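Local coordinates for omega transaminase (Pseudomonas sp., PDB 5LHA), which probably catalyses pyridoxal phosphate-dependent transfer of amino groups between amines and keto acids, its cofactor held here in the aminated pyridoxamine form, at residues 100-105 and 343-348; 149-154 and 218-223. All coordinates share one frame; numbering follows the deposited sequence.

Interaction 1: residues 100-105 and 343-348; sequences FDLAER and AVLDIV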
ATOM      1  N   PHE A 100     -23.551  29.413   7.558  1.00 27.46           N
ATOM      2  CA  PHE A 100     -24.922  28.966   7.770  1.00 27.37           C
ATOM      3  C   PHE A 100     -25.747  29.145   6.507  1.00 28.23           C
ATOM      4  O   PHE A 100     -26.426  28.219   6.055  1.00 28.10           O
ATOM      5  CB  PHE A 100     -25.563  29.756   8.905  1.00 28.28           C
ATOM      6  CG  PHE A 100     -25.174  29.303  10.270  1.00 28.04           C
ATOM      7  CD1 PHE A 100     -24.134  29.922  10.938  1.00 28.12           C
ATOM      8  CD2 PHE A 100     -25.867  28.286  10.904  1.00 28.75           C
ATOM      9  CE1 PHE A 100     -23.779  29.527  12.204  1.00 29.39           C
ATOM     10  CE2 PHE A 100     -25.514  27.883  12.175  1.00 29.06           C
ATOM     11  CZ  PHE A 100     -24.472  28.505  12.825  1.00 29.71           C
ATOM     12  N   ASP A 101     -25.680  30.340   5.911  1.00 28.12           N
ATOM     13  CA  ASP A 101     -26.557  30.676   4.796  1.00 28.93           C
ATOM     14  C   ASP A 101     -26.377  29.704   3.639  1.00 29.78           C
ATOM     15  O   ASP A 101     -27.356  29.162   3.114  1.00 31.08           O
ATOM     16  CB  ASP A 101     -26.282  32.109   4.330  1.00 31.04           C
ATOM     17  CG  ASP A 101     -26.521  33.140   5.416  1.00 32.64           C
ATOM     18  OD1 ASP A 101     -27.272  32.852   6.372  1.00 34.47           O
ATOM     19  OD2 ASP A 101     -25.963  34.251   5.307  1.00 32.54           O
ATOM     20  N   LEU A 102     -25.122  29.467   3.232  1.00 30.54           N
ATOM     21  CA  LEU A 102     -24.838  28.632   2.066  1.00 28.43           C
ATOM     22  C   LEU A 102     -25.104  27.151   2.340  1.00 29.61           C
ATOM     23  O   LEU A 102     -25.554  26.423   1.446  1.00 29.47           O
ATOM     24  CB  LEU A 102     -23.390  28.848   1.618  1.00 26.27           C
ATOM     25  CG  LEU A 102     -22.935  28.154   0.337  1.00 25.21           C
ATOM     26  CD1 LEU A 102     -23.827  28.556  -0.825  1.00 24.36           C
ATOM     27  CD2 LEU A 102     -21.480  28.465   0.038  1.00 24.97           C
ATOM     28  N   ALA A 103     -24.785  26.671   3.546  1.00 30.67           N
ATOM     29  CA  ALA A 103     -25.086  25.281   3.892  1.00 32.90           C
ATOM     30  C   ALA A 103     -26.588  25.014   3.850  1.00 36.39           C
ATOM     31  O   ALA A 103     -27.040  24.008   3.292  1.00 38.93           O
ATOM     32  CB  ALA A 103     -24.517  24.946   5.271  1.00 32.26           C
ATOM     33  N   GLU A 104     -27.375  25.893   4.470  1.00 37.24           N
ATOM     34  CA  GLU A 104     -28.827  25.812   4.355  1.00 37.91           C
ATOM     35  C   GLU A 104     -29.259  25.886   2.895  1.00 34.53           C
ATOM     36  O   GLU A 104     -30.138  25.133   2.460  1.00 33.62           O
ATOM     37  CB  GLU A 104     -29.467  26.935   5.169  1.00 42.91           C
ATOM     38  CG  GLU A 104     -30.985  26.997   5.108  1.00 49.65           C
ATOM     39  CD  GLU A 104     -31.664  25.959   5.996  1.00 54.17           C
ATOM     40  OE1 GLU A 104     -30.980  25.331   6.834  1.00 55.35           O
ATOM     41  OE2 GLU A 104     -32.891  25.777   5.857  1.00 56.14           O
ATOM     42  N   ARG A 105     -28.640  26.789   2.128  1.00 33.36           N
ATOM     43  CA  ARG A 105     -28.992  26.979   0.724  1.00 32.88           C
ATOM     44  C   ARG A 105     -28.694  25.731  -0.098  1.00 33.58           C
ATOM     45  O   ARG A 105     -29.518  25.297  -0.906  1.00 34.54           O
ATOM     46  CB  ARG A 105     -28.231  28.187   0.165  1.00 32.85           C
ATOM     47  CG  ARG A 105     -28.468  28.483  -1.306  1.00 31.71           C
ATOM     48  CD  ARG A 105     -29.736  29.278  -1.529  1.00 31.51           C
ATOM     49  NE  ARG A 105     -29.971  29.498  -2.953  1.00 29.94           N
ATOM     50  CZ  ARG A 105     -29.636  30.603  -3.612  1.00 28.64           C
ATOM     51  NH1 ARG A 105     -29.056  31.616  -2.985  1.00 26.11           N
ATOM     52  NH2 ARG A 105     -29.896  30.692  -4.908  1.00 30.51           N
ATOM     53  N   ALA A 343     -24.488  34.894  -4.363  1.00 30.43           N
ATOM     54  CA  ALA A 343     -24.833  35.748  -5.492  1.00 30.06           C
ATOM     55  C   ALA A 343     -24.806  34.961  -6.793  1.00 29.62           C
ATOM     56  O   ALA A 343     -25.635  35.185  -7.682  1.00 29.86           O
ATOM     57  CB  ALA A 343     -23.877  36.939  -5.568  1.00 31.10           C
ATOM     58  N   VAL A 344     -23.866  34.026  -6.913  1.00 31.15           N
ATOM     59  CA  VAL A 344     -23.746  33.250  -8.141  1.00 29.45           C
ATOM     60  C   VAL A 344     -24.948  32.327  -8.310  1.00 28.36           C
ATOM     61  O   VAL A 344     -25.514  32.224  -9.404  1.00 29.05           O
ATOM     62  CB  VAL A 344     -22.409  32.483  -8.147  1.00 27.73           C
ATOM     63  CG1 VAL A 344     -22.378  31.441  -9.257  1.00 27.29           C
ATOM     64  CG2 VAL A 344     -21.258  33.458  -8.320  1.00 26.98           C
ATOM     65  N   LEU A 345     -25.377  31.669  -7.233  1.00 28.77           N
ATOM     66  CA  LEU A 345     -26.521  30.764  -7.334  1.00 30.78           C
ATOM     67  C   LEU A 345     -27.793  31.508  -7.704  1.00 31.27           C
ATOM     68  O   LEU A 345     -28.645  30.978  -8.429  1.00 31.68           O
ATOM     69  CB  LEU A 345     -26.729  30.027  -6.015  1.00 29.58           C
ATOM     70  CG  LEU A 345     -25.578  29.130  -5.584  1.00 29.00           C
ATOM     71  CD1 LEU A 345     -25.882  28.487  -4.247  1.00 29.23           C
ATOM     72  CD2 LEU A 345     -25.349  28.088  -6.649  1.00 28.67           C
ATOM     73  N   ASP A 346     -27.941  32.734  -7.210  1.00 30.92           N
ATOM     74  CA  ASP A 346     -29.099  33.542  -7.562  1.00 30.56           C
ATOM     75  C   ASP A 346     -29.176  33.766  -9.070  1.00 29.30           C
ATOM     76  O   ASP A 346     -30.241  33.607  -9.677  1.00 29.94           O
ATOM     77  CB  ASP A 346     -29.063  34.854  -6.782  1.00 33.38           C
ATOM     78  CG  ASP A 346     -29.322  34.644  -5.296  1.00 34.31           C
ATOM     79  OD1 ASP A 346     -29.795  33.551  -4.933  1.00 34.22           O
ATOM     80  OD2 ASP A 346     -29.076  35.566  -4.493  1.00 35.85           O
ATOM     81  N   ILE A 347     -28.054  34.126  -9.696  1.00 29.11           N
ATOM     82  CA  ILE A 347     -28.048  34.336 -11.145  1.00 31.50           C
ATOM     83  C   ILE A 347     -28.382  33.038 -11.875  1.00 33.72           C
ATOM     84  O   ILE A 347     -29.134  33.040 -12.859  1.00 35.79           O
ATOM     85  CB  ILE A 347     -26.691  34.909 -11.600  1.00 32.40           C
ATOM     86  CG1 ILE A 347     -26.519  36.343 -11.098  1.00 32.18           C
ATOM     87  CG2 ILE A 347     -26.551  34.861 -13.118  1.00 34.53           C
ATOM     88  CD1 ILE A 347     -25.112  36.876 -11.236  1.00 32.42           C
ATOM     89  N   VAL A 348     -27.835  31.911 -11.403  1.00 31.82           N
ATOM     90  CA  VAL A 348     -28.047  30.623 -12.066  1.00 31.77           C
ATOM     91  C   VAL A 348     -29.534  30.290 -12.131  1.00 34.21           C
ATOM     92  O   VAL A 348     -30.057  29.873 -13.171  1.00 36.01           O
ATOM     93  CB  VAL A 348     -27.253  29.517 -11.343  1.00 30.74           C
ATOM     94  CG1 VAL A 348     -27.610  28.122 -11.890  1.00 30.49           C
ATOM     95  CG2 VAL A 348     -25.749  29.773 -11.448  1.00 29.37           C
TER

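Interaction 2: residues 149-154 and 218-223; sequences RFLSLR and ALLGAQ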
ATOM      1  N   ARG A 149     -12.054  -0.076  -0.173  1.00 31.08           N
ATOM      2  CA  ARG A 149     -11.678   0.087  -1.567  1.00 28.40           C
ATOM      3  C   ARG A 149     -12.600   1.067  -2.292  1.00 25.98           C
ATOM      4  O   ARG A 149     -13.749   1.289  -1.904  1.00 18.57           O
ATOM      5  CB  ARG A 149     -11.687  -1.273  -2.251  1.00 26.74           C
ATOM      6  CG  ARG A 149     -10.635  -2.233  -1.702  1.00 24.34           C
ATOM      7  CD  ARG A 149     -10.896  -3.608  -2.263  1.00 22.22           C
ATOM      8  NE  ARG A 149      -9.914  -4.596  -1.830  1.00 24.37           N
ATOM      9  CZ  ARG A 149     -10.095  -5.910  -1.913  1.00 23.67           C
ATOM     10  NH1 ARG A 149     -11.246  -6.398  -2.361  1.00 21.08           N
ATOM     11  NH2 ARG A 149      -9.141  -6.738  -1.509  1.00 25.06           N
ATOM     12  N   PHE A 150     -12.085   1.633  -3.384  1.00 23.30           N
ATOM     13  CA  PHE A 150     -12.814   2.606  -4.190  1.00 22.18           C
ATOM     14  C   PHE A 150     -12.847   2.142  -5.642  1.00 19.53           C
ATOM     15  O   PHE A 150     -11.857   1.612  -6.150  1.00 20.39           O
ATOM     16  CB  PHE A 150     -12.169   4.011  -4.126  1.00 21.63           C
ATOM     17  CG  PHE A 150     -12.119   4.626  -2.738  1.00 21.56           C
ATOM     18  CD1 PHE A 150     -13.272   4.858  -2.017  1.00 22.19           C
ATOM     19  CD2 PHE A 150     -10.909   5.030  -2.189  1.00 20.58           C
ATOM     20  CE1 PHE A 150     -13.216   5.446  -0.751  1.00 21.97           C
ATOM     21  CE2 PHE A 150     -10.849   5.618  -0.936  1.00 21.41           C
ATOM     22  CZ  PHE A 150     -12.008   5.824  -0.215  1.00 20.83           C
ATOM     23  N   LEU A 151     -13.977   2.345  -6.313  1.00 19.47           N
ATOM     24  CA  LEU A 151     -14.095   2.096  -7.743  1.00 21.74           C
ATOM     25  C   LEU A 151     -14.212   3.416  -8.498  1.00 22.86           C
ATOM     26  O   LEU A 151     -14.824   4.369  -8.014  1.00 24.85           O
ATOM     27  CB  LEU A 151     -15.321   1.229  -8.061  1.00 25.03           C
ATOM     28  CG  LEU A 151     -15.463  -0.134  -7.372  1.00 26.78           C
ATOM     29  CD1 LEU A 151     -16.769  -0.840  -7.763  1.00 28.36           C
ATOM     30  CD2 LEU A 151     -14.274  -1.040  -7.653  1.00 27.61           C
ATOM     31  N   SER A 152     -13.654   3.452  -9.707  1.00 21.61           N
ATOM     32  CA  SER A 152     -13.827   4.603 -10.584  1.00 22.17           C
ATOM     33  C   SER A 152     -13.717   4.112 -12.022  1.00 21.93           C
ATOM     34  O   SER A 152     -13.465   2.926 -12.278  1.00 20.50           O
ATOM     35  CB  SER A 152     -12.827   5.735 -10.271  1.00 21.90           C
ATOM     36  OG  SER A 152     -11.475   5.390 -10.559  1.00 22.34           O
ATOM     37  N   LEU A 153     -13.930   5.034 -12.956  1.00 21.22           N
ATOM     38  CA  LEU A 153     -14.066   4.739 -14.371  1.00 23.78           C
ATOM     39  C   LEU A 153     -12.837   5.203 -15.139  1.00 27.96           C
ATOM     40  O   LEU A 153     -12.177   6.177 -14.767  1.00 28.26           O
ATOM     41  CB  LEU A 153     -15.309   5.424 -14.953  1.00 24.17           C
ATOM     42  CG  LEU A 153     -16.648   5.163 -14.251  1.00 23.42           C
ATOM     43  CD1 LEU A 153     -17.780   5.925 -14.934  1.00 22.61           C
ATOM     44  CD2 LEU A 153     -16.940   3.680 -14.248  1.00 24.42           C
ATOM     45  N   ARG A 154     -12.550   4.496 -16.227  1.00 30.86           N
ATOM     46  CA  ARG A 154     -11.520   4.936 -17.149  1.00 33.34           C
ATOM     47  C   ARG A 154     -11.849   6.326 -17.664  1.00 34.04           C
ATOM     48  O   ARG A 154     -13.019   6.689 -17.823  1.00 34.98           O
ATOM     49  CB  ARG A 154     -11.397   3.961 -18.315  1.00 36.00           C
ATOM     50  CG  ARG A 154     -10.481   2.793 -18.031  1.00 41.31           C
ATOM     51  CD  ARG A 154     -10.426   1.840 -19.211  1.00 45.22           C
ATOM     52  NE  ARG A 154      -9.124   1.196 -19.328  1.00 46.77           N
ATOM     53  CZ  ARG A 154      -8.807   0.042 -18.755  1.00 47.29           C
ATOM     54  NH1 ARG A 154      -9.702  -0.602 -18.017  1.00 46.39           N
ATOM     55  NH2 ARG A 154      -7.589  -0.464 -18.924  1.00 48.22           N
ATOM     56  N   ALA A 218     -18.064  -8.797  -7.260  1.00 25.62           N
ATOM     57  CA  ALA A 218     -17.984 -10.169  -6.767  1.00 24.79           C
ATOM     58  C   ALA A 218     -16.546 -10.591  -6.501  1.00 25.42           C
ATOM     59  O   ALA A 218     -16.245 -11.191  -5.463  1.00 26.50           O
ATOM     60  CB  ALA A 218     -18.632 -11.116  -7.777  1.00 24.98           C
ATOM     61  N   LEU A 219     -15.640 -10.262  -7.416  1.00 24.64           N
ATOM     62  CA  LEU A 219     -14.250 -10.679  -7.279  1.00 25.82           C
ATOM     63  C   LEU A 219     -13.619 -10.115  -6.013  1.00 25.77           C
ATOM     64  O   LEU A 219     -12.891 -10.820  -5.306  1.00 26.24           O
ATOM     65  CB  LEU A 219     -13.467 -10.231  -8.517  1.00 26.52           C
ATOM     66  CG  LEU A 219     -11.945 -10.258  -8.458  1.00 27.26           C
ATOM     67  CD1 LEU A 219     -11.439 -11.672  -8.350  1.00 26.45           C
ATOM     68  CD2 LEU A 219     -11.361  -9.553  -9.681  1.00 29.54           C
ATOM     69  N   LEU A 220     -13.869  -8.836  -5.730  1.00 24.67           N
ATOM     70  CA  LEU A 220     -13.267  -8.169  -4.583  1.00 24.61           C
ATOM     71  C   LEU A 220     -14.004  -8.483  -3.289  1.00 26.33           C
ATOM     72  O   LEU A 220     -13.412  -8.418  -2.206  1.00 27.51           O
ATOM     73  CB  LEU A 220     -13.247  -6.657  -4.815  1.00 24.01           C
ATOM     74  CG  LEU A 220     -12.447  -6.128  -6.016  1.00 24.56           C
ATOM     75  CD1 LEU A 220     -12.742  -4.637  -6.234  1.00 23.93           C
ATOM     76  CD2 LEU A 220     -10.943  -6.369  -5.867  1.00 24.02           C
ATOM     77  N   GLY A 221     -15.293  -8.783  -3.375  1.00 26.10           N
ATOM     78  CA  GLY A 221     -16.098  -8.889  -2.181  1.00 26.71           C
ATOM     79  C   GLY A 221     -16.667  -7.527  -1.852  1.00 28.61           C
ATOM     80  O   GLY A 221     -15.929  -6.600  -1.505  1.00 27.29           O
ATOM     81  N   ALA A 222     -17.988  -7.401  -1.966  1.00 29.25           N
ATOM     82  CA  ALA A 222     -18.642  -6.127  -1.712  1.00 29.31           C
ATOM     83  C   ALA A 222     -18.286  -5.580  -0.336  1.00 30.45           C
ATOM     84  O   ALA A 222     -18.239  -4.363  -0.145  1.00 32.41           O
ATOM     85  CB  ALA A 222     -20.153  -6.287  -1.873  1.00 27.97           C
ATOM     86  N   GLN A 223     -18.044  -6.456   0.636  1.00 31.11           N
ATOM     87  CA  GLN A 223     -17.730  -6.021   1.990  1.00 30.55           C
ATOM     88  C   GLN A 223     -16.409  -5.265   2.106  1.00 29.31           C
ATOM     89  O   GLN A 223     -16.113  -4.748   3.186  1.00 30.55           O
ATOM     90  CB  GLN A 223     -17.733  -7.221   2.939  1.00 32.39           C
ATOM     91  CG  GLN A 223     -16.635  -8.252   2.694  1.00 32.64           C
ATOM     92  CD  GLN A 223     -16.967  -9.256   1.594  1.00 32.39           C
ATOM     93  OE1 GLN A 223     -17.956  -9.111   0.876  1.00 33.94           O
ATOM     94  NE2 GLN A 223     -16.121 -10.273   1.450  1.00 27.91           N
TER

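Interaction 1: residues 100-105 and 343-348
R105 and L345 have the nearest CA atoms, 9.2 Å apart, where helices 97-109 and 335-350 run in roughly the same direction, the axes of the two short segments coming within 12.2 Å at 34°. Both helices belong to the fold type I framework of this class-III aminotransferase, and at this separation they meet through side chains, chiefly the long R105. CG of R105 is anti to the backbone N, and the bend at chi2 (82°) turns the chain alongside L345 and past it in the opposite sense, with R105 CG near L345 CD1. L345 CB lies over one face of the guanidinium, 3.4 Å from R105 NH2. Deeper in, L102 CD1 meets L345 CD1 at 4.0 Å, the two leucine side chains crossing at nearly a right angle; L102 also packs on F120 of strand 115-121. On the outer side an end-on salt bridge joins R105 to D346, with guanidinium and carboxylate planes only 19° apart. E349 gives R105 NH2 a second carboxylate partner, which should help fix the guanidinium's rotation. Both terminal nitrogens of R105 converge through bent bonds on a single oxygen, D346 OD1, which stands somewhat out of the guanidinium plane, 2.8 Å from NH1 and 2.9 Å from NH2.

Interaction 2: residues 149-154 and 218-223
In the beta-alpha-beta crossover that leads from strand 184-187 through helix 202-220 to strand 225-230, the end of the helix rests with L220 on R149 and L151 of the strand between, 149-153. The three strands are parallel neighbours in the sheet, and R149 is tied to T224 and A226 by backbone hydrogen bonds. CG of R149 is anti to its carbonyl carbon (chi1 -65°), and the chain runs extended from there to NE, carrying the guanidinium to the last turn of the helix. R149 NH1 makes a weak, bent hydrogen bond to the L220 carbonyl O, 3.0 Å long with an N-H...O angle of 124°; the oxygen sits at the guanidinium edge and also accepts from T224 OG1. The same nitrogen is close to the leucine side chain, 3.2 Å from L220 CB and 3.5 Å from L220 CD2. The guanidinium's positive charge probably interacts favourably with the partial negative charge at the C-terminal end of helix 202-220. If an alanine stood in place of R149, the L220 carbonyl would probably lose this charged donor and the side of L220 would be left partly uncovered. The other methyl of the leucine, L220 CD1, meets L151 CD2 at 4.2 Å, and L220 touches H185 as well. G221, the first residue beyond the helix, takes a positive phi (89°), where a CB would jam against the L220 carbonyl O. The hydroxyl OH of Y175, from the third subunit, is hydrogen-bonded to A218 O. A helix laid over parallel strands in this way is typical of the large alpha/beta domain of fold type I enzymes.

The two contacts lie far apart in one chain, with centres 35 Å and nearest atoms about 23 Å from each other. Interaction 2 is nested within the loop that interaction 1 closes: 100-105, 149-154, 218-223, then 343-348. Both relate to the same seven-stranded sheet. Interaction 1 ties two helices to each other beside strand 115-121 at one margin, whereas interaction 2 ties a helix end to strand 149-153, next to 184-187 at the other. PMP-pocket residues sit at the ends of this sheet's strands and just beyond them: D264 closes strand 260-264, S125 lies in the helix after strand 115-121, and H158 follows 149-153. The second subunit borders interaction 1, the third interaction 2.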